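Local structure of beta-galactosidase (Marinomonas sp. ef1, 6Y2K) at residues G101-Y106 / G144-V149; M88-E93 / V149-E154; T72-P77 / Q138-Y143. The protein hydrolyses terminal beta-D-galactose residues from beta-galactosides, probably as a cold-active, hexameric enzyme of family GH42. All blocks are in the same frame, centred on the assembly; numbering follows the deposited sequence.

Interaction 1 (G101-Y106 / G144-V149); sequences GSRRHY and GCHDTV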
loop_
_atom_site.group_PDB
_atom_site.type_symbol
_atom_site.label_atom_id
_atom_site.label_comp_id
_atom_site.label_asym_id
_atom_site.label_seq_id
_atom_site.Cartn_x
_atom_site.Cartn_y
_atom_site.Cartn_z
ATOM N N GLY A 101 36.047 24.907 -22.885
ATOM C CA GLY A 101 35.900 23.477 -23.152
ATOM C C GLY A 101 34.474 23.020 -23.422
ATOM O O GLY A 101 34.261 21.852 -23.791
ATOM N N SER A 102 33.508 23.926 -23.205
ATOM C CA SER A 102 32.100 23.703 -23.497
ATOM C C SER A 102 31.602 24.945 -24.259
ATOM O O SER A 102 32.131 25.238 -25.349
ATOM C CB SER A 102 31.315 23.392 -22.197
ATOM O OG SER A 102 31.284 24.492 -21.288
ATOM N N ARG A 103 30.623 25.667 -23.720
ATOM C CA ARG A 103 30.138 26.909 -24.338
ATOM C C ARG A 103 29.730 27.908 -23.265
ATOM O O ARG A 103 29.648 27.551 -22.091
ATOM C CB ARG A 103 28.959 26.633 -25.295
ATOM C CG ARG A 103 27.750 25.939 -24.669
ATOM C CD ARG A 103 26.590 25.842 -25.658
ATOM N NE ARG A 103 25.459 25.088 -25.115
ATOM C CZ ARG A 103 24.400 24.677 -25.820
ATOM N NH1 ARG A 103 24.287 24.915 -27.133
ATOM N NH2 ARG A 103 23.437 24.001 -25.199
ATOM N N ARG A 104 29.484 29.152 -23.693
ATOM C CA ARG A 104 29.026 30.248 -22.830
ATOM C C ARG A 104 30.034 30.645 -21.734
ATOM O O ARG A 104 29.657 31.113 -20.656
ATOM C CB ARG A 104 27.635 29.940 -22.238
ATOM C CG ARG A 104 26.523 29.799 -23.284
ATOM C CD ARG A 104 25.173 30.248 -22.714
ATOM N NE ARG A 104 25.343 31.592 -22.198
ATOM C CZ ARG A 104 25.392 32.684 -22.951
ATOM N NH1 ARG A 104 25.181 32.633 -24.266
ATOM N NH2 ARG A 104 25.630 33.848 -22.381
ATOM N N HIS A 105 31.315 30.533 -22.069
ATOM C CA HIS A 105 32.438 30.846 -21.153
ATOM C C HIS A 105 32.795 32.339 -21.167
ATOM O O HIS A 105 33.861 32.748 -21.625
ATOM C CB HIS A 105 33.673 29.974 -21.470
ATOM C CG HIS A 105 33.857 29.706 -22.930
ATOM N ND1 HIS A 105 33.298 28.609 -23.548
ATOM C CD2 HIS A 105 34.479 30.414 -23.903
ATOM C CE1 HIS A 105 33.598 28.634 -24.834
ATOM N NE2 HIS A 105 34.314 29.718 -25.077
ATOM N N TYR A 106 31.878 33.150 -20.652
ATOM C CA TYR A 106 32.136 34.554 -20.376
ATOM C C TYR A 106 31.131 35.077 -19.362
ATOM O O TYR A 106 30.022 34.536 -19.239
ATOM C CB TYR A 106 32.062 35.402 -21.657
ATOM C CG TYR A 106 30.703 35.466 -22.342
ATOM C CD1 TYR A 106 29.753 36.425 -21.977
ATOM C CD2 TYR A 106 30.382 34.594 -23.387
ATOM C CE1 TYR A 106 28.513 36.500 -22.612
ATOM C CE2 TYR A 106 29.144 34.650 -24.018
ATOM C CZ TYR A 106 28.216 35.609 -23.634
ATOM O OH TYR A 106 26.996 35.670 -24.271
ATOM N N GLY A 144 22.191 33.115 -20.868
ATOM C CA GLY A 144 21.865 32.574 -19.553
ATOM C C GLY A 144 21.924 31.057 -19.445
ATOM O O GLY A 144 21.980 30.544 -18.324
ATOM N N CYS A 145 21.957 30.329 -20.572
ATOM C CA CYS A 145 21.943 28.857 -20.516
ATOM C C CYS A 145 23.082 28.370 -19.628
ATOM O O CYS A 145 24.163 28.972 -19.595
ATOM C CB CYS A 145 22.053 28.210 -21.903
ATOM S SG CYS A 145 21.541 26.466 -21.926
ATOM N N HIS A 146 22.823 27.285 -18.903
ATOM C CA HIS A 146 23.775 26.729 -17.930
ATOM C C HIS A 146 24.023 27.694 -16.753
ATOM O O HIS A 146 25.103 27.687 -16.154
ATOM C CB HIS A 146 25.101 26.329 -18.601
ATOM C CG HIS A 146 24.939 25.751 -19.972
ATOM N ND1 HIS A 146 24.300 24.552 -20.202
ATOM C CD2 HIS A 146 25.326 26.213 -21.184
ATOM C CE1 HIS A 146 24.300 24.302 -21.499
ATOM N NE2 HIS A 146 24.917 25.293 -22.118
ATOM N N ASP A 147 23.016 28.511 -16.431
ATOM C CA ASP A 147 23.066 29.461 -15.313
ATOM C C ASP A 147 24.248 30.429 -15.419
ATOM O O ASP A 147 25.078 30.548 -14.503
ATOM C CB ASP A 147 23.054 28.708 -13.971
ATOM C CG ASP A 147 21.937 27.677 -13.897
ATOM O OD1 ASP A 147 20.776 28.023 -14.192
ATOM O OD2 ASP A 147 22.229 26.513 -13.560
ATOM N N THR A 148 24.298 31.133 -16.548
ATOM C CA THR A 148 25.408 32.031 -16.865
ATOM C C THR A 148 25.076 33.529 -16.724
ATOM O O THR A 148 25.912 34.373 -17.054
ATOM C CB THR A 148 26.001 31.708 -18.267
ATOM O OG1 THR A 148 24.962 31.597 -19.254
ATOM C CG2 THR A 148 26.785 30.395 -18.212
ATOM N N VAL A 149 23.892 33.866 -16.204
ATOM C CA VAL A 149 23.551 35.265 -15.913
ATOM C C VAL A 149 24.315 35.726 -14.661
ATOM O O VAL A 149 25.065 36.700 -14.714
ATOM C CB VAL A 149 22.033 35.472 -15.731
ATOM C CG1 VAL A 149 21.720 36.912 -15.340
ATOM C CG2 VAL A 149 21.292 35.099 -17.011
HETATM O O HOH W 1 28.500 33.503 -17.039
#
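This largely polar contact joins two loops of the TIM-barrel domain, Arg103 bonding the ring of His146 and Arg104 the hydroxyl of Thr148. Arg103 NE donates to His146 NE2 at 3.1 Å; NE lies in the imidazole plane, although the bond is tilted from the guanidinium plane, which is turned 36° from the ring. The Arg103 chain, extended from CG to NE, carries NE to the ring edge, the two side chains crossing at about a right angle; Cys145 SG lies over the centre of one face of the same ring. Both loops follow barrel strands, the first after strand 67-71 and helix 79-84, the second after strand 134-138. Arg104 bends at chi2 and at chi3 (54°), which brings NE to 3.0 Å from Thr148 OG1 in a fairly straight bond (159°). That hydroxyl in turn donates to Cys145 O at 2.8 Å. Gly144 N sits over one face of the Arg104 guanidinium, and NH1 is salt-bridged to Asp140. A water joins the loops by donating to Tyr106 O (2.9 Å) and Thr148 O (2.7 Å). Trp183 of the second subunit packs on Arg103, and Thr201 of that subunit on His146.

Interaction 2 (M88-E93 / V149-E154); sequences MLAKDE and VLSYAE. With GOL (glycerol), chain E.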
loop_
_atom_site.group_PDB
_atom_site.type_symbol
_atom_site.label_atom_id
_atom_site.label_comp_id
_atom_site.label_asym_id
_atom_site.label_seq_id
_atom_site.Cartn_x
_atom_site.Cartn_y
_atom_site.Cartn_z
ATOM N N MET A 88 37.612 37.904 -18.594
ATOM C CA MET A 88 36.313 37.630 -19.219
ATOM C C MET A 88 35.591 36.423 -18.620
ATOM O O MET A 88 34.383 36.303 -18.773
ATOM C CB MET A 88 36.436 37.448 -20.752
ATOM C CG MET A 88 36.814 36.057 -21.231
ATOM S SD MET A 88 37.134 35.980 -23.004
ATOM C CE MET A 88 35.534 35.411 -23.575
ATOM N N LEU A 89 36.323 35.523 -17.969
ATOM C CA LEU A 89 35.729 34.292 -17.462
ATOM C C LEU A 89 34.886 34.520 -16.213
ATOM O O LEU A 89 35.287 35.228 -15.290
ATOM C CB LEU A 89 36.802 33.230 -17.196
ATOM C CG LEU A 89 37.541 32.705 -18.434
ATOM C CD1 LEU A 89 38.691 31.801 -18.011
ATOM C CD2 LEU A 89 36.613 31.961 -19.383
ATOM N N ALA A 90 33.707 33.905 -16.201
ATOM C CA ALA A 90 32.825 33.938 -15.045
ATOM C C ALA A 90 33.382 33.106 -13.893
ATOM O O ALA A 90 34.243 32.243 -14.090
ATOM C CB ALA A 90 31.455 33.405 -15.434
ATOM N N LYS A 91 32.887 33.376 -12.692
ATOM C CA LYS A 91 33.028 32.435 -11.573
ATOM C C LYS A 91 31.658 31.999 -11.109
ATOM O O LYS A 91 30.723 32.806 -11.072
ATOM C CB LYS A 91 33.794 33.051 -10.415
ATOM C CG LYS A 91 35.259 33.212 -10.713
ATOM C CD LYS A 91 36.018 33.781 -9.538
ATOM C CE LYS A 91 37.496 33.832 -9.881
ATOM N NZ LYS A 91 38.260 34.355 -8.720
ATOM N N ASP A 92 31.542 30.722 -10.753
ATOM C CA ASP A 92 30.300 30.190 -10.218
ATOM C C ASP A 92 30.080 30.658 -8.773
ATOM O O ASP A 92 30.921 31.350 -8.193
ATOM C CB ASP A 92 30.223 28.652 -10.362
ATOM C CG ASP A 92 31.315 27.910 -9.617
ATOM O OD1 ASP A 92 31.833 28.387 -8.580
ATOM O OD2 ASP A 92 31.655 26.804 -10.096
ATOM N N GLU A 93 28.940 30.279 -8.216
ATOM C CA GLU A 93 28.550 30.660 -6.858
ATOM C C GLU A 93 29.535 30.163 -5.803
ATOM O O GLU A 93 29.724 30.809 -4.772
ATOM C CB GLU A 93 27.148 30.124 -6.575
ATOM C CG GLU A 93 26.536 30.584 -5.268
ATOM C CD GLU A 93 25.044 30.310 -5.196
ATOM O OE1 GLU A 93 24.511 29.567 -6.054
ATOM O OE2 GLU A 93 24.403 30.849 -4.274
ATOM N N VAL A 149 23.892 33.866 -16.204
ATOM C CA VAL A 149 23.551 35.265 -15.913
ATOM C C VAL A 149 24.315 35.726 -14.661
ATOM O O VAL A 149 25.065 36.700 -14.714
ATOM C CB VAL A 149 22.033 35.472 -15.731
ATOM C CG1 VAL A 149 21.720 36.912 -15.340
ATOM C CG2 VAL A 149 21.292 35.099 -17.011
ATOM N N LEU A 150 24.121 35.026 -13.545
ATOM C CA LEU A 150 24.838 35.342 -12.303
ATOM C C LEU A 150 26.272 34.819 -12.395
ATOM O O LEU A 150 26.503 33.654 -12.743
ATOM C CB LEU A 150 24.134 34.735 -11.084
ATOM C CG LEU A 150 22.698 35.179 -10.796
ATOM C CD1 LEU A 150 22.210 34.551 -9.498
ATOM C CD2 LEU A 150 22.565 36.695 -10.727
ATOM N N SER A 151 27.228 35.706 -12.145
ATOM C CA SER A 151 28.651 35.375 -12.125
ATOM C C SER A 151 29.284 36.145 -10.983
ATOM O O SER A 151 28.797 37.210 -10.600
ATOM C CB SER A 151 29.313 35.723 -13.460
ATOM O OG SER A 151 30.732 35.702 -13.358
ATOM N N TYR A 152 30.353 35.585 -10.426
ATOM C CA TYR A 152 30.900 36.051 -9.154
ATOM C C TYR A 152 32.398 36.323 -9.255
ATOM O O TYR A 152 33.172 35.998 -8.345
ATOM C CB TYR A 152 30.569 35.024 -8.069
ATOM C CG TYR A 152 29.076 34.788 -7.927
ATOM C CD1 TYR A 152 28.307 35.578 -7.077
ATOM C CD2 TYR A 152 28.429 33.788 -8.653
ATOM C CE1 TYR A 152 26.937 35.375 -6.941
ATOM C CE2 TYR A 152 27.061 33.580 -8.526
ATOM C CZ TYR A 152 26.318 34.379 -7.664
ATOM O OH TYR A 152 24.966 34.188 -7.530
ATOM N N ALA A 153 32.785 36.944 -10.372
ATOM C CA ALA A 153 34.163 37.331 -10.652
ATOM C C ALA A 153 34.344 38.822 -10.379
ATOM O O ALA A 153 33.368 39.545 -10.134
ATOM C CB ALA A 153 34.502 37.013 -12.101
ATOM N N GLU A 154 35.594 39.275 -10.451
ATOM C CA GLU A 154 35.940 40.683 -10.198
ATOM C C GLU A 154 35.167 41.633 -11.109
ATOM O O GLU A 154 34.683 42.653 -10.654
ATOM C CB GLU A 154 37.449 40.925 -10.352
ATOM C CG GLU A 154 37.923 42.297 -9.861
ATOM C CD GLU A 154 37.789 42.473 -8.345
ATOM O OE1 GLU A 154 38.039 41.487 -7.606
ATOM O OE2 GLU A 154 37.443 43.592 -7.880
HETATM C C1 GOL E . 21.572 34.604 -4.716
HETATM O O1 GOL E . 20.758 34.009 -5.738
HETATM C C2 GOL E . 23.056 34.589 -5.021
HETATM O O2 GOL E . 23.360 35.759 -5.787
HETATM C C3 GOL E . 23.852 34.590 -3.716
HETATM O O3 GOL E . 24.087 33.250 -3.259
HETATM O O HOH W 2 37.784 37.256 -10.319
HETATM O O HOH W 3 23.906 31.855 -8.127
#
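Leu89 meets the segment 149-154 through its carbonyl, the O atom lying 3.7 Å from Ala153 CB. Ala90 follows with its methyl group set against the Ser151 hydroxyl, CB to OG 3.2 Å. At Lys91 the two backbones come closest, and both polar atoms of its backbone are used. Its N-H reaches the side-chain Ser151 OG at 3.2 Å and a moderately bent 145°, and its O accepts the backbone N-H of Tyr152 at 2.9 Å. Ser151 CA also directs a C-H to Lys91 O, 3.5 Å away. The serine torsion, with OG anti to the backbone N (chi1 166°), turns the hydroxyl toward Lys91; the same OG is also hydrogen-bonded to Asp156 OD2. The lysine chain, extended beyond CG, passes alongside Tyr152 O and Ala153, and its amine is weakly linked through a water to Glu154 N. Asp92 contributes its carbonyl, with O 3.5 Å from Tyr152 CD2, while its carboxylate turns to a salt bridge with Arg96. Glu93 lays CB near Tyr152 CE2. Beyond it, a glycerol, probably from the crystallisation liquor, spans the two side chains: its O3 donates to Glu93 OE2 at 2.6 Å, and its O2, lying in the tyrosine ring plane, is 2.8 Å from Tyr152 OH. A water also bridges Tyr152 OH to Glu93 OE1, on the glutamate side weakly. The segment 149-154 leads straight into helix 154-168, with Ala153 at the N-cap and its N-H bonded to Asp156 OD2. Leu150 and Tyr152 lean on helix 205-233, the tyrosine ring meeting that of Phe211, whereas Leu89 rests on Val82; the contact thus joins the two loops where one touches helix 79-84 and the other helix 205-233 before entering helix 154-168.

Interaction 3 (T72-P77 / Q138-Y143); sequences TPTATP and QTDNEY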
loop_
_atom_site.group_PDB
_atom_site.type_symbol
_atom_site.label_atom_id
_atom_site.label_comp_id
_atom_site.label_asym_id
_atom_site.label_seq_id
_atom_site.Cartn_x
_atom_site.Cartn_y
_atom_site.Cartn_z
ATOM N N THR A 72 25.206 35.745 -34.710
ATOM C CA THR A 72 26.500 36.249 -34.265
ATOM C C THR A 72 27.120 35.152 -33.383
ATOM O O THR A 72 26.403 34.506 -32.619
ATOM C CB THR A 72 26.447 37.607 -33.508
ATOM O OG1 THR A 72 25.771 37.478 -32.247
ATOM C CG2 THR A 72 25.780 38.671 -34.355
ATOM N N PRO A 73 28.438 34.931 -33.498
ATOM C CA PRO A 73 29.086 33.768 -32.898
ATOM C C PRO A 73 29.620 33.959 -31.466
ATOM O O PRO A 73 30.514 33.220 -31.032
ATOM C CB PRO A 73 30.235 33.513 -33.874
ATOM C CG PRO A 73 30.657 34.891 -34.241
ATOM C CD PRO A 73 29.369 35.657 -34.384
ATOM N N THR A 74 29.034 34.889 -30.721
ATOM C CA THR A 74 29.604 35.342 -29.450
ATOM C C THR A 74 29.339 34.422 -28.241
ATOM O O THR A 74 29.897 34.655 -27.164
ATOM C CB THR A 74 29.140 36.775 -29.121
ATOM O OG1 THR A 74 27.712 36.842 -29.124
ATOM C CG2 THR A 74 29.678 37.765 -30.137
ATOM N N ALA A 75 28.518 33.387 -28.412
ATOM C CA ALA A 75 28.268 32.405 -27.349
ATOM C C ALA A 75 29.475 31.527 -27.077
ATOM O O ALA A 75 29.638 31.035 -25.956
ATOM C CB ALA A 75 27.074 31.526 -27.705
ATOM N N THR A 76 30.294 31.316 -28.106
ATOM C CA THR A 76 31.420 30.395 -28.057
ATOM C C THR A 76 32.687 31.033 -28.647
ATOM O O THR A 76 33.119 30.662 -29.737
ATOM C CB THR A 76 31.082 29.075 -28.794
ATOM O OG1 THR A 76 30.410 29.349 -30.027
ATOM C CG2 THR A 76 30.177 28.212 -27.945
ATOM N N PRO A 77 33.295 31.997 -27.919
ATOM C CA PRO A 77 34.554 32.574 -28.406
ATOM C C PRO A 77 35.715 31.564 -28.335
ATOM O O PRO A 77 35.666 30.637 -27.508
ATOM C CB PRO A 77 34.793 33.758 -27.465
ATOM C CG PRO A 77 34.093 33.374 -26.199
ATOM C CD PRO A 77 32.878 32.602 -26.638
ATOM N N GLN A 138 20.190 36.473 -35.393
ATOM C CA GLN A 138 20.107 36.029 -33.992
ATOM C C GLN A 138 21.343 36.530 -33.261
ATOM O O GLN A 138 22.467 36.217 -33.666
ATOM C CB GLN A 138 20.055 34.499 -33.890
ATOM C CG GLN A 138 20.042 33.975 -32.448
ATOM C CD GLN A 138 20.065 32.466 -32.366
ATOM O OE1 GLN A 138 19.067 31.820 -32.656
ATOM N NE2 GLN A 138 21.202 31.897 -31.962
ATOM N N THR A 139 21.153 37.297 -32.189
ATOM C CA THR A 139 22.274 37.712 -31.343
ATOM C C THR A 139 22.705 36.560 -30.437
ATOM O O THR A 139 21.885 36.006 -29.721
ATOM C CB THR A 139 21.914 38.918 -30.469
ATOM O OG1 THR A 139 20.695 38.655 -29.763
ATOM C CG2 THR A 139 21.751 40.165 -31.333
ATOM N N ASP A 140 23.979 36.183 -30.489
ATOM C CA ASP A 140 24.544 35.223 -29.538
ATOM C C ASP A 140 23.753 33.882 -29.653
ATOM O O ASP A 140 23.376 33.475 -30.773
ATOM C CB ASP A 140 24.532 35.873 -28.134
ATOM C CG ASP A 140 25.503 35.231 -27.134
ATOM O OD1 ASP A 140 25.077 34.260 -26.448
ATOM O OD2 ASP A 140 26.639 35.742 -26.970
ATOM N N ASN A 141 23.533 33.187 -28.537
ATOM C CA ASN A 141 22.776 31.935 -28.515
ATOM C C ASN A 141 22.421 31.584 -27.068
ATOM O O ASN A 141 23.303 31.252 -26.281
ATOM C CB ASN A 141 23.573 30.779 -29.130
ATOM C CG ASN A 141 22.727 29.527 -29.300
ATOM O OD1 ASN A 141 21.901 29.435 -30.230
ATOM N ND2 ASN A 141 22.906 28.563 -28.394
ATOM N N GLU A 142 21.136 31.680 -26.734
ATOM C CA GLU A 142 20.607 31.257 -25.436
ATOM C C GLU A 142 21.343 31.912 -24.271
ATOM O O GLU A 142 22.002 31.247 -23.469
ATOM C CB GLU A 142 20.617 29.719 -25.300
ATOM C CG GLU A 142 19.651 28.981 -26.227
ATOM C CD GLU A 142 19.504 27.503 -25.871
ATOM O OE1 GLU A 142 20.500 26.896 -25.427
ATOM O OE2 GLU A 142 18.391 26.939 -26.026
ATOM N N TYR A 143 21.219 33.235 -24.198
ATOM C CA TYR A 143 21.708 34.008 -23.068
ATOM C C TYR A 143 21.258 33.317 -21.798
ATOM O O TYR A 143 20.081 32.971 -21.674
ATOM C CB TYR A 143 21.108 35.426 -23.040
ATOM C CG TYR A 143 21.538 36.391 -24.129
ATOM C CD1 TYR A 143 22.862 36.478 -24.546
ATOM C CD2 TYR A 143 20.618 37.268 -24.697
ATOM C CE1 TYR A 143 23.252 37.391 -25.525
ATOM C CE2 TYR A 143 20.997 38.179 -25.676
ATOM C CZ TYR A 143 22.312 38.241 -26.085
ATOM O OH TYR A 143 22.685 39.151 -27.059
#
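Asp140 OD2 takes the hydroxyl of Thr74 at 2.6 Å, OG1 donating to the anti side of the carboxylate and 26° out of its plane; a weak bond from Tyr106 OH reaches the same oxygen. Asp140 OD1 receives the N-H of Asn141 at 2.8 Å. Outside the two segments, Arg104 forms a salt bridge with OD1; with both carboxylate oxygens engaged, the buried group is probably kept ionised. CG lies anti to the backbone N (chi1 -160°), which brings the carboxylate to Thr74, the two side chains crossing at about a right angle. Ala75 CB packs against OD1 and, at 3.9 Å, against Asn141 CB. Two further bonds tie the loop starts together: Thr72 N donates to Gln138 O (3.0 Å), and Asp140 N to Thr72 OG1 (2.8 Å) almost in line at 169°; that hydroxyl is also bonded to Gln226 OE1. Gln138 NE2 braces the bend by donating to Asp140 O at 2.9 Å. Asn141-Glu142 matches the Asn-Glu pair found after the fourth barrel strand in clan GH-A glycosidases. The two segments leave the C-terminal ends of neighbouring parallel strands 67-71 and 134-138, with helix 111-128 packed on Thr72 and Thr74 and helix 205-233 on Thr139 and Asp140.

How the interactions relate
The three contacts join the loops after the third and fourth strands of the TIM barrel, 67-71 and 134-138. Along the chain the order is 72-77, 88-93 and 101-106, then 138-143, 144-149 and 149-154. Interaction 3 lies at the strand ends, interaction 1 about 10 Å from it between centres, and interaction 2 a further 10 Å, 18 Å from interaction 3. Val149 belongs to both interactions 1 and 2, while Tyr106 CE2 packs on Thr74 O between 1 and 3; Met88 packs on Pro77 between 2 and 3. Together they stitch two long loops at the C-terminal end of the barrel, where TIM-barrel enzymes carry their active sites, and interactions 1 and 3, but not 2, also meet a second subunit.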